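Local coordinates for protein mercuric reductase (Metallosphaera sedula, PDB 4YWO) that probably reduces mercuric ion to elemental mercury with NADPH, working as a homodimer with FAD as cofactor, at residues Lys311-Leu316 and Asn339-Val344; Gly318-Ile323 and Lys334-Asn339; Ala352-Thr357 and Glu412-Ala417. One frame throughout, in Å; residues are numbered along the deposited sequence. Where two conformers were deposited one is given.

Contact 1 joins the FAD-binding part to the dimerisation domain, contact 2 lies alongside it on helix 314-330, and contact 3 is within the dimerisation domain. Contacts 1 and 2 share that helix and residue Asn339, and contact 2 is nested within the chain loop that contact 1 closes. Contact 1 is mostly buried and lies beside the flavin; it mixes leucine-valine packing with water bridges from a lysine. Contact 2 is only partly buried, with isoleucine and valine at its centre and charged side chains at its margin. Contact 3 is buried and purely apolar, between strand and helix. Contacts 1 and 3 meet in one sheet, where Gln343 N lies 2.9 Å from Arg353 O. All three also touch the second subunit.

Contact 1. Residues Lys311-Leu316 and Asn339-Val344; sequences KMLEAL and NAVPQV. With FAD (flavin-adenine dinucleotide), chain B.
Lys311 NZ is gripped by two waters, and each water bridges it to the segment 339-344. Water 1 accepts from Lys311 NZ at 3.0 Å and donates to Val341 O at 2.7 Å. Water 2 accepts from Lys311 NZ at 2.8 Å and lies 2.6 Å from Asn339 OD1. Glu338 O takes a third, weak bond from the same ammonium. The lysine chain runs extended beyond CG, which is what brings NZ to this pair of waters.

Beside this polar margin the contact is apolar. Leu313 CD1 lies 3.6 Å from Val341 CG1, and the two side chains lie alongside, running opposite ways. The same Leu313 CD1 is 3.5 Å from Pro342 O. Val341 divides its methyls between two leucines. CG1, anti to the backbone N (chi1 174°), goes to Leu313. CG2 goes to Leu316, whose side chain lies nearly perpendicular to that of the valine; Leu316 CD1 is 3.9 Å from Val341 CG2.

This is where the FAD-binding part of a pyridine nucleotide-disulfide oxidoreductase meets its dimerisation domain. Leu313 is the N-cap of helix 314-330, and the amino end of that helix is directed at the flavin C2 carbonyl. Glu314 N donates to FAD O2 at 2.9 Å, with an angle of 152° at the hydrogen. The helix end may thus help to stabilise negative charge on the flavin in its reduced form. The second branch of Leu313, CD2, also faces FAD O2, so this leucine touches both the cofactor and the segment 339-344.

The second subunit covers another side. Its Phe437 packs on Glu314 and bonds to FAD through its backbone O, and its His435 packs on Pro342.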
loop_
_atom_site.group_PDB
_atom_site.type_symbol
_atom_site.label_atom_id
_atom_site.label_comp_id
_atom_site.label_asym_id
_atom_site.label_seq_id
_atom_site.Cartn_x
_atom_site.Cartn_y
_atom_site.Cartn_z
ATOM N N LYS A 311 3.256 7.548 22.344
ATOM C CA LYS A 311 2.926 6.464 21.460
ATOM C C LYS A 311 4.052 5.439 21.511
ATOM O O LYS A 311 5.233 5.834 21.624
ATOM C CB LYS A 311 2.845 6.969 20.021
ATOM C CG LYS A 311 1.668 7.904 19.828
ATOM C CD LYS A 311 1.589 8.469 18.444
ATOM C CE LYS A 311 0.487 9.544 18.546
ATOM N NZ LYS A 311 0.126 10.001 17.231
ATOM N N MET A 312 3.667 4.183 21.372
ATOM C CA MET A 312 4.645 3.126 21.436
ATOM C C MET A 312 4.719 2.461 20.053
ATOM O O MET A 312 3.908 1.566 19.715
ATOM C CB MET A 312 4.387 2.180 22.616
ATOM C CG MET A 312 4.567 3.016 23.912
ATOM S SD MET A 312 4.378 1.961 25.317
ATOM C CE MET A 312 4.537 3.082 26.748
ATOM N N LEU A 313 5.700 2.866 19.297
ATOM C CA LEU A 313 5.852 2.414 17.921
ATOM C C LEU A 313 7.318 2.256 17.609
ATOM O O LEU A 313 8.117 3.191 17.932
ATOM C CB LEU A 313 5.284 3.471 17.003
ATOM C CG LEU A 313 3.761 3.727 17.086
ATOM C CD1 LEU A 313 3.402 5.086 16.511
ATOM C CD2 LEU A 313 3.048 2.659 16.251
ATOM N N GLU A 314 7.696 1.243 16.843
ATOM C CA GLU A 314 9.063 1.036 16.497
ATOM C C GLU A 314 9.657 2.152 15.681
ATOM O O GLU A 314 10.787 2.620 15.918
ATOM C CB GLU A 314 9.213 -0.326 15.821
ATOM C CG GLU A 314 10.638 -0.709 15.566
ATOM C CD GLU A 314 11.232 -0.115 14.264
ATOM O OE1 GLU A 314 10.561 0.517 13.392
ATOM O OE2 GLU A 314 12.472 -0.206 14.056
ATOM N N ALA A 315 8.935 2.642 14.636
ATOM C CA ALA A 315 9.521 3.616 13.781
ATOM C C ALA A 315 9.719 4.953 14.505
ATOM O O ALA A 315 10.671 5.703 14.228
ATOM C CB ALA A 315 8.582 3.818 12.519
ATOM N N LEU A 316 8.792 5.264 15.410
ATOM C CA LEU A 316 8.893 6.507 16.233
ATOM C C LEU A 316 10.067 6.353 17.258
ATOM O O LEU A 316 10.858 7.303 17.401
ATOM C CB LEU A 316 7.613 6.751 17.000
ATOM C CG LEU A 316 7.634 8.023 17.815
ATOM C CD1 LEU A 316 7.907 9.276 17.013
ATOM C CD2 LEU A 316 6.333 8.153 18.646
ATOM N N ASN A 339 2.240 14.326 15.244
ATOM C CA ASN A 339 0.929 14.402 14.451
ATOM C C ASN A 339 1.088 14.099 12.967
ATOM O O ASN A 339 0.142 14.191 12.218
ATOM C CB ASN A 339 0.222 15.717 14.699
ATOM C CG ASN A 339 -0.259 15.842 16.155
ATOM O OD1 ASN A 339 -0.590 14.838 16.836
ATOM N ND2 ASN A 339 -0.318 17.070 16.631
ATOM N N ALA A 340 2.273 13.576 12.562
ATOM C CA ALA A 340 2.422 12.941 11.252
ATOM C C ALA A 340 2.977 11.506 11.414
ATOM O O ALA A 340 3.524 10.957 10.463
ATOM C CB ALA A 340 3.321 13.730 10.334
ATOM N N VAL A 341 2.855 10.925 12.591
ATOM C CA VAL A 341 3.349 9.560 12.842
ATOM C C VAL A 341 2.177 8.559 12.720
ATOM O O VAL A 341 1.165 8.616 13.470
ATOM C CB VAL A 341 3.914 9.460 14.256
ATOM C CG1 VAL A 341 4.299 8.029 14.573
ATOM C CG2 VAL A 341 5.199 10.300 14.343
ATOM N N PRO A 342 2.288 7.589 11.795
ATOM C CA PRO A 342 1.188 6.584 11.667
ATOM C C PRO A 342 1.131 5.483 12.656
ATOM O O PRO A 342 2.171 5.147 13.253
ATOM C CB PRO A 342 1.392 6.004 10.256
ATOM C CG PRO A 342 2.877 6.111 10.097
ATOM C CD PRO A 342 3.354 7.282 10.857
ATOM N N GLN A 343 -0.078 4.982 12.937
ATOM C CA GLN A 343 -0.274 3.775 13.700
ATOM C C GLN A 343 -1.219 2.820 12.977
ATOM O O GLN A 343 -2.315 3.209 12.550
ATOM C CB GLN A 343 -0.864 4.045 15.102
ATOM C CG GLN A 343 -1.103 2.738 15.867
ATOM C CD GLN A 343 -1.934 2.925 17.130
ATOM O OE1 GLN A 343 -2.224 4.052 17.573
ATOM N NE2 GLN A 343 -2.199 1.823 17.772
ATOM N N VAL A 344 -0.891 1.542 13.031
ATOM C CA VAL A 344 -1.644 0.519 12.335
ATOM C C VAL A 344 -1.865 -0.626 13.289
ATOM O O VAL A 344 -0.992 -1.024 14.123
ATOM C CB VAL A 344 -0.889 -0.055 11.067
ATOM C CG1 VAL A 344 -1.564 -1.254 10.431
ATOM C CG2 VAL A 344 -0.677 1.045 10.036
HETATM P PA FAD B . 12.841 -1.335 24.075
HETATM O O1A FAD B . 13.160 -1.945 22.731
HETATM O O2A FAD B . 12.125 -2.155 25.122
HETATM O O5B FAD B . 14.211 -0.783 24.715
HETATM C C5B FAD B . 14.572 -1.121 26.053
HETATM C C4B FAD B . 15.803 -2.018 26.034
HETATM O O4B FAD B . 16.813 -1.469 26.885
HETATM C C3B FAD B . 15.476 -3.414 26.539
HETATM O O3B FAD B . 15.753 -4.381 25.522
HETATM C C2B FAD B . 16.370 -3.651 27.740
HETATM O O2B FAD B . 17.225 -4.773 27.500
HETATM C C1B FAD B . 17.200 -2.389 27.910
HETATM N N9A FAD B . 16.939 -1.793 29.243
HETATM C C8A FAD B . 15.727 -1.508 29.754
HETATM N N7A FAD B . 15.833 -0.971 30.996
HETATM C C5A FAD B . 17.143 -0.906 31.298
HETATM C C6A FAD B . 17.952 -0.444 32.451
HETATM N N6A FAD B . 17.364 0.070 33.558
HETATM N N1A FAD B . 19.296 -0.552 32.360
HETATM C C2A FAD B . 19.892 -1.061 31.265
HETATM N N3A FAD B . 19.221 -1.499 30.184
HETATM C C4A FAD B . 17.868 -1.449 30.140
HETATM N N1 FAD B . 5.295 -1.193 17.089
HETATM C C2 FAD B . 5.120 -0.974 15.762
HETATM O O2 FAD B . 5.492 0.117 15.279
HETATM N N3 FAD B . 4.560 -1.883 14.943
HETATM C C4 FAD B . 4.136 -3.074 15.381
HETATM O O4 FAD B . 3.620 -3.898 14.594
HETATM C C4X FAD B . 4.291 -3.394 16.821
HETATM N N5 FAD B . 3.888 -4.574 17.341
HETATM C C5X FAD B . 4.043 -4.836 18.660
HETATM C C6 FAD B . 3.621 -6.057 19.174
HETATM C C7 FAD B . 3.777 -6.334 20.528
HETATM C C7M FAD B . 3.319 -7.658 21.082
HETATM C C8 FAD B . 4.396 -5.326 21.429
HETATM C C8M FAD B . 4.563 -5.630 22.894
HETATM C C9 FAD B . 4.819 -4.104 20.920
HETATM C C9A FAD B . 4.664 -3.827 19.567
HETATM N N10 FAD B . 5.090 -2.591 19.042
HETATM C C10 FAD B . 4.913 -2.351 17.666
HETATM C "C1'" FAD B . 5.703 -1.580 19.906
HETATM C "C2'" FAD B . 7.213 -1.585 19.703
HETATM O "O2'" FAD B . 7.710 -2.919 19.850
HETATM C "C3'" FAD B . 7.902 -0.672 20.710
HETATM O "O3'" FAD B . 7.295 0.624 20.674
HETATM C "C4'" FAD B . 9.389 -0.543 20.402
HETATM O "O4'" FAD B . 10.034 -1.802 20.624
HETATM C "C5'" FAD B . 10.039 0.522 21.277
HETATM O "O5'" FAD B . 11.436 0.257 21.390
HETATM P P FAD B . 12.307 0.949 22.554
HETATM O O1P FAD B . 13.768 0.799 22.201
HETATM O O2P FAD B . 11.733 2.319 22.823
HETATM O O3P FAD B . 11.998 0.014 23.827
HETATM O O HOH W 1 -0.943 8.141 15.093
HETATM O O HOH W 2 -1.150 12.351 16.466
#

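Contact 2. Residues Gly318-Ile323 and Lys334-Asn339; sequences GRQGSI and KRVDEN. With GOL (glycerol), chain G.
Ile323 turns CG1 anti to its own carbonyl carbon (chi1 -75°) and stays extended through chi2, which brings the CD1 tip to Val336 CB. Val336 sets CG1 between its backbone N and carbonyl carbon (chi1 48°); this turns CG1 to Gln320 CG and CG2 to Arg319 CG. The loop 334-339 follows helix 314-330 and doubles back along it, pairing Lys334 with Ile323 and Val336 with Gln320. An Asx turn, in which Asp337 OD1 accepts from Asn339 N at 3.0 Å, shapes its far end.

Ile323 CD1 sits 3.5 Å from Val336 CB and also touches Arg335 O. Ile323 CG2 lies 3.5 Å from Lys334 O. Val336 CG2 meets the aliphatic part of the arginine, 3.8 Å from Arg319 CG. Gln320 passes across Val336, with Gln320 CG 3.8 Å from Val336 CG1.

The polar ends have partners outside. Arg319 forms a salt bridge with Asp432 of the second subunit, and Lys334 pairs with Glu326. The OE1 oxygen of Gln320 accepts from Gly305 N.

A glycerol, probably from the crystallisation liquor, joins the two segments. Gln320 NE2 donates to glycerol O3 at 2.9 Å, and that hydroxyl donates to Glu338 OE1. Beside it, water 3 accepts from Gln320 NE2 and donates to Glu338 OE2 at 3.2 Å.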
loop_
_atom_site.group_PDB
_atom_site.type_symbol
_atom_site.label_atom_id
_atom_site.label_comp_id
_atom_site.label_asym_id
_atom_site.label_seq_id
_atom_site.Cartn_x
_atom_site.Cartn_y
_atom_site.Cartn_z
ATOM N N GLY A 318 12.817 4.632 16.846
ATOM C CA GLY A 318 13.997 4.808 16.048
ATOM C C GLY A 318 14.262 6.277 15.776
ATOM O O GLY A 318 15.367 6.786 15.968
ATOM N N ARG A 319 13.289 6.958 15.217
ATOM C CA ARG A 319 13.392 8.393 14.905
ATOM C C ARG A 319 13.779 9.206 16.132
ATOM O O ARG A 319 14.723 10.057 15.999
ATOM C CB ARG A 319 12.133 8.947 14.340
ATOM C CG ARG A 319 12.250 10.366 13.826
ATOM C CD ARG A 319 13.029 10.285 12.524
ATOM N NE ARG A 319 13.561 11.539 12.029
ATOM C CZ ARG A 319 14.731 11.642 11.385
ATOM N NH1 ARG A 319 15.591 10.606 11.311
ATOM N NH2 ARG A 319 15.063 12.799 10.912
ATOM N N GLN A 320 13.119 8.981 17.290
ATOM C CA GLN A 320 13.470 9.675 18.560
ATOM C C GLN A 320 14.889 9.341 18.974
ATOM O O GLN A 320 15.601 10.282 19.441
ATOM C CB GLN A 320 12.444 9.367 19.596
ATOM C CG GLN A 320 11.042 9.893 19.363
ATOM C CD GLN A 320 10.090 9.497 20.370
ATOM O OE1 GLN A 320 10.216 8.370 20.980
ATOM N NE2 GLN A 320 9.044 10.266 20.551
ATOM N N GLY A 321 15.378 8.087 18.839
ATOM C CA GLY A 321 16.757 7.762 19.258
ATOM C C GLY A 321 17.739 8.560 18.380
ATOM O O GLY A 321 18.695 9.152 18.854
ATOM N N SER A 322 17.465 8.676 17.038
ATOM C CA SER A 322 18.289 9.508 16.201
ATOM C C SER A 322 18.274 10.949 16.535
ATOM O O SER A 322 19.376 11.572 16.543
ATOM C CB SER A 322 17.889 9.384 14.660
ATOM O OG SER A 322 18.062 8.021 14.214
ATOM N N ILE A 323 17.123 11.532 16.751
ATOM C CA ILE A 323 16.997 12.973 16.975
ATOM C C ILE A 323 17.615 13.327 18.363
ATOM O O ILE A 323 18.363 14.314 18.523
ATOM C CB ILE A 323 15.584 13.402 16.973
ATOM C CG1 ILE A 323 15.099 13.403 15.521
ATOM C CG2 ILE A 323 15.397 14.819 17.475
ATOM C CD1 ILE A 323 13.627 13.723 15.468
ATOM N N LYS A 334 16.202 19.908 17.012
ATOM C CA LYS A 334 15.287 19.067 16.180
ATOM C C LYS A 334 14.222 18.419 16.994
ATOM O O LYS A 334 14.397 18.129 18.221
ATOM C CB LYS A 334 16.036 18.064 15.407
ATOM C CG LYS A 334 17.061 18.772 14.540
ATOM C CD LYS A 334 17.646 17.921 13.453
ATOM C CE LYS A 334 18.428 18.866 12.529
ATOM N NZ LYS A 334 19.391 18.091 11.708
ATOM N N ARG A 335 13.063 18.215 16.318
ATOM C CA ARG A 335 11.880 17.681 16.911
ATOM C C ARG A 335 11.292 16.609 16.045
ATOM O O ARG A 335 11.630 16.553 14.860
ATOM C CB ARG A 335 10.867 18.746 17.067
ATOM C CG ARG A 335 11.545 19.930 17.673
ATOM C CD ARG A 335 10.559 20.935 18.105
ATOM N NE ARG A 335 10.103 21.701 16.968
ATOM C CZ ARG A 335 9.137 22.614 17.115
ATOM N NH1 ARG A 335 8.637 22.868 18.338
ATOM N NH2 ARG A 335 8.685 23.275 16.065
ATOM N N VAL A 336 10.443 15.741 16.610
ATOM C CA VAL A 336 9.756 14.803 15.752
ATOM C C VAL A 336 8.308 15.049 16.056
ATOM O O VAL A 336 7.815 14.700 17.156
ATOM C CB VAL A 336 10.178 13.320 15.931
ATOM C CG1 VAL A 336 10.191 12.965 17.352
ATOM C CG2 VAL A 336 9.254 12.379 15.154
ATOM N N ASP A 337 7.661 15.618 15.045
ATOM C CA ASP A 337 6.185 15.901 15.061
ATOM C C ASP A 337 5.317 14.646 15.159
ATOM O O ASP A 337 5.178 13.926 14.151
ATOM C CB ASP A 337 5.895 16.648 13.770
ATOM C CG ASP A 337 4.370 16.886 13.492
ATOM O OD1 ASP A 337 3.540 16.930 14.447
ATOM O OD2 ASP A 337 4.050 17.039 12.277
ATOM N N GLU A 338 4.747 14.395 16.332
ATOM C CA GLU A 338 3.951 13.195 16.563
ATOM C C GLU A 338 2.654 13.172 15.757
ATOM O O GLU A 338 2.035 12.119 15.605
ATOM C CB GLU A 338 3.642 13.040 18.054
ATOM C CG GLU A 338 3.842 11.630 18.585
ATOM C CD GLU A 338 4.308 11.611 20.027
ATOM O OE1 GLU A 338 4.886 12.621 20.480
ATOM O OE2 GLU A 338 4.097 10.585 20.709
ATOM N N ASN A 339 2.240 14.326 15.244
ATOM C CA ASN A 339 0.929 14.402 14.451
ATOM C C ASN A 339 1.088 14.099 12.967
ATOM O O ASN A 339 0.142 14.191 12.218
ATOM C CB ASN A 339 0.222 15.717 14.699
ATOM C CG ASN A 339 -0.259 15.842 16.155
ATOM O OD1 ASN A 339 -0.590 14.838 16.836
ATOM N ND2 ASN A 339 -0.318 17.070 16.631
HETATM C C1 GOL G . 7.667 12.827 23.384
HETATM O O1 GOL G . 6.477 12.110 23.730
HETATM C C2 GOL G . 7.321 13.939 22.402
HETATM O O2 GOL G . 7.305 15.196 23.089
HETATM C C3 GOL G . 8.366 13.981 21.292
HETATM O O3 GOL G . 8.067 12.976 20.317
HETATM O O HOH W 3 6.696 9.736 22.380
#

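Contact 3. Residues Ala352-Thr357 and Glu412-Ala417; sequences ARVGLT and EMIGEA
Strand 350-355 passes the N-terminal part of helix 414-422, and the backbones come nearest at Ala352 and Ile414, with CA atoms 6.7 Å apart. The strand alternates its side chains, so Ala352 and Val354 point toward the helix and Arg353 points away.

Ile414 carries most of the contact from the helix side. Its CG1 is roughly anti to the backbone N (chi1 -153°), and the turn at chi2 (66°) sets CD1 between Ala352 CB and Val354 CG1. Ile414 CD1 lies 3.9 Å from Ala352 CB, and it is equally far from Val354 CG1. One helical turn on, Ala417 CB meets Val354 CG1 at 3.7 Å, so Val354 CG1 touches both Ile414 and Ala417. Ile414 CG1 also touches the backbone at Arg353 O, at 3.9 Å.

Neighbouring strands extend the patch: Val344 packs on Ala352 and Ile414, and Val403 packs on Ala417. Arg353 holds Asp212 O and makes a cation-pi contact with Trp213. Glu412 accepts from the backbone N of Ala441 and of Ile440, both of the second subunit. A helix packed on an antiparallel sheet, close to the subunit boundary, is typical of the dimerisation domain of this family.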
loop_
_atom_site.group_PDB
_atom_site.type_symbol
_atom_site.label_atom_id
_atom_site.label_comp_id
_atom_site.label_asym_id
_atom_site.label_seq_id
_atom_site.Cartn_x
_atom_site.Cartn_y
_atom_site.Cartn_z
ATOM N N ALA A 352 -5.880 1.784 10.304
ATOM C CA ALA A 352 -4.693 2.637 10.245
ATOM C C ALA A 352 -5.080 4.083 10.546
ATOM O O ALA A 352 -6.203 4.506 10.218
ATOM C CB ALA A 352 -4.148 2.601 8.866
ATOM N N ARG A 353 -4.174 4.844 11.105
ATOM C CA ARG A 353 -4.438 6.239 11.376
ATOM C C ARG A 353 -3.140 7.044 11.340
ATOM O O ARG A 353 -2.035 6.534 11.534
ATOM C CB ARG A 353 -5.035 6.355 12.771
ATOM C CG ARG A 353 -4.170 5.925 13.890
ATOM C CD ARG A 353 -4.761 6.055 15.273
ATOM N NE ARG A 353 -4.916 7.424 15.636
ATOM C CZ ARG A 353 -5.593 7.798 16.736
ATOM N NH1 ARG A 353 -6.111 6.853 17.530
ATOM N NH2 ARG A 353 -5.756 9.077 16.991
ATOM N N VAL A 354 -3.289 8.313 10.963
ATOM C CA VAL A 354 -2.169 9.274 11.093
ATOM C C VAL A 354 -2.777 10.655 11.321
ATOM O O VAL A 354 -3.809 10.972 10.726
ATOM C CB VAL A 354 -1.240 9.229 9.851
ATOM C CG1 VAL A 354 -1.941 9.478 8.541
ATOM C CG2 VAL A 354 0.004 10.112 10.018
ATOM N N GLY A 355 -2.180 11.462 12.190
ATOM C CA GLY A 355 -2.633 12.856 12.362
ATOM C C GLY A 355 -3.854 12.857 13.353
ATOM O O GLY A 355 -4.121 11.963 14.175
ATOM N N LEU A 356 -4.582 13.961 13.235
ATOM C CA LEU A 356 -5.635 14.264 14.194
ATOM C C LEU A 356 -6.936 13.528 13.869
ATOM O O LEU A 356 -7.328 13.367 12.681
ATOM C CB LEU A 356 -5.903 15.755 14.090
ATOM C CG LEU A 356 -4.739 16.685 14.381
ATOM C CD1 LEU A 356 -5.265 18.125 14.299
ATOM C CD2 LEU A 356 -4.222 16.426 15.742
ATOM N N THR A 357 -7.661 13.209 14.915
ATOM C CA THR A 357 -9.045 12.801 14.715
ATOM C C THR A 357 -9.869 14.061 14.394
ATOM O O THR A 357 -9.440 15.169 14.609
ATOM C CB THR A 357 -9.666 12.120 15.961
ATOM O OG1 THR A 357 -9.696 13.098 17.046
ATOM C CG2 THR A 357 -8.938 10.865 16.361
ATOM N N GLU A 412 -0.459 -0.067 3.947
ATOM C CA GLU A 412 0.463 0.211 2.834
ATOM C C GLU A 412 0.228 1.592 2.267
ATOM O O GLU A 412 1.094 2.069 1.536
ATOM C CB GLU A 412 0.415 -0.867 1.753
ATOM C CG GLU A 412 0.850 -2.240 2.222
ATOM C CD GLU A 412 2.334 -2.337 2.686
ATOM O OE1 GLU A 412 3.041 -1.331 2.397
ATOM O OE2 GLU A 412 2.744 -3.297 3.431
ATOM N N MET A 413 -0.955 2.161 2.463
ATOM C CA MET A 413 -1.285 3.506 1.977
ATOM C C MET A 413 -1.137 4.592 3.040
ATOM O O MET A 413 -1.152 5.774 2.713
ATOM C CB MET A 413 -2.709 3.607 1.433
ATOM C CG MET A 413 -3.780 3.723 2.477
ATOM S SD MET A 413 -5.399 3.634 1.631
ATOM C CE MET A 413 -6.525 4.165 2.921
ATOM N N ILE A 414 -0.936 4.246 4.303
ATOM C CA ILE A 414 -0.948 5.249 5.370
ATOM C C ILE A 414 0.312 6.067 5.288
ATOM O O ILE A 414 0.314 7.231 5.707
ATOM C CB ILE A 414 -1.199 4.629 6.754
ATOM C CG1 ILE A 414 -1.855 5.641 7.731
ATOM C CG2 ILE A 414 0.063 4.000 7.354
ATOM C CD1 ILE A 414 -3.231 6.049 7.349
ATOM N N GLY A 415 1.397 5.569 4.636
ATOM C CA GLY A 415 2.548 6.394 4.484
ATOM C C GLY A 415 2.321 7.507 3.439
ATOM O O GLY A 415 2.900 8.598 3.607
ATOM N N GLU A 416 1.516 7.249 2.425
ATOM C CA GLU A 416 1.106 8.355 1.548
ATOM C C GLU A 416 0.402 9.433 2.315
ATOM O O GLU A 416 0.684 10.654 2.104
ATOM C CB GLU A 416 0.277 7.853 0.388
ATOM C CG GLU A 416 -0.185 8.906 -0.568
ATOM C CD GLU A 416 -1.049 8.486 -1.752
ATOM O OE1 GLU A 416 -1.124 7.268 -2.105
ATOM O OE2 GLU A 416 -1.787 9.390 -2.292
ATOM N N ALA A 417 -0.484 9.048 3.218
ATOM C CA ALA A 417 -1.178 10.034 4.050
ATOM C C ALA A 417 -0.238 10.783 4.979
ATOM O O ALA A 417 -0.379 12.008 5.081
ATOM C CB ALA A 417 -2.310 9.364 4.853
#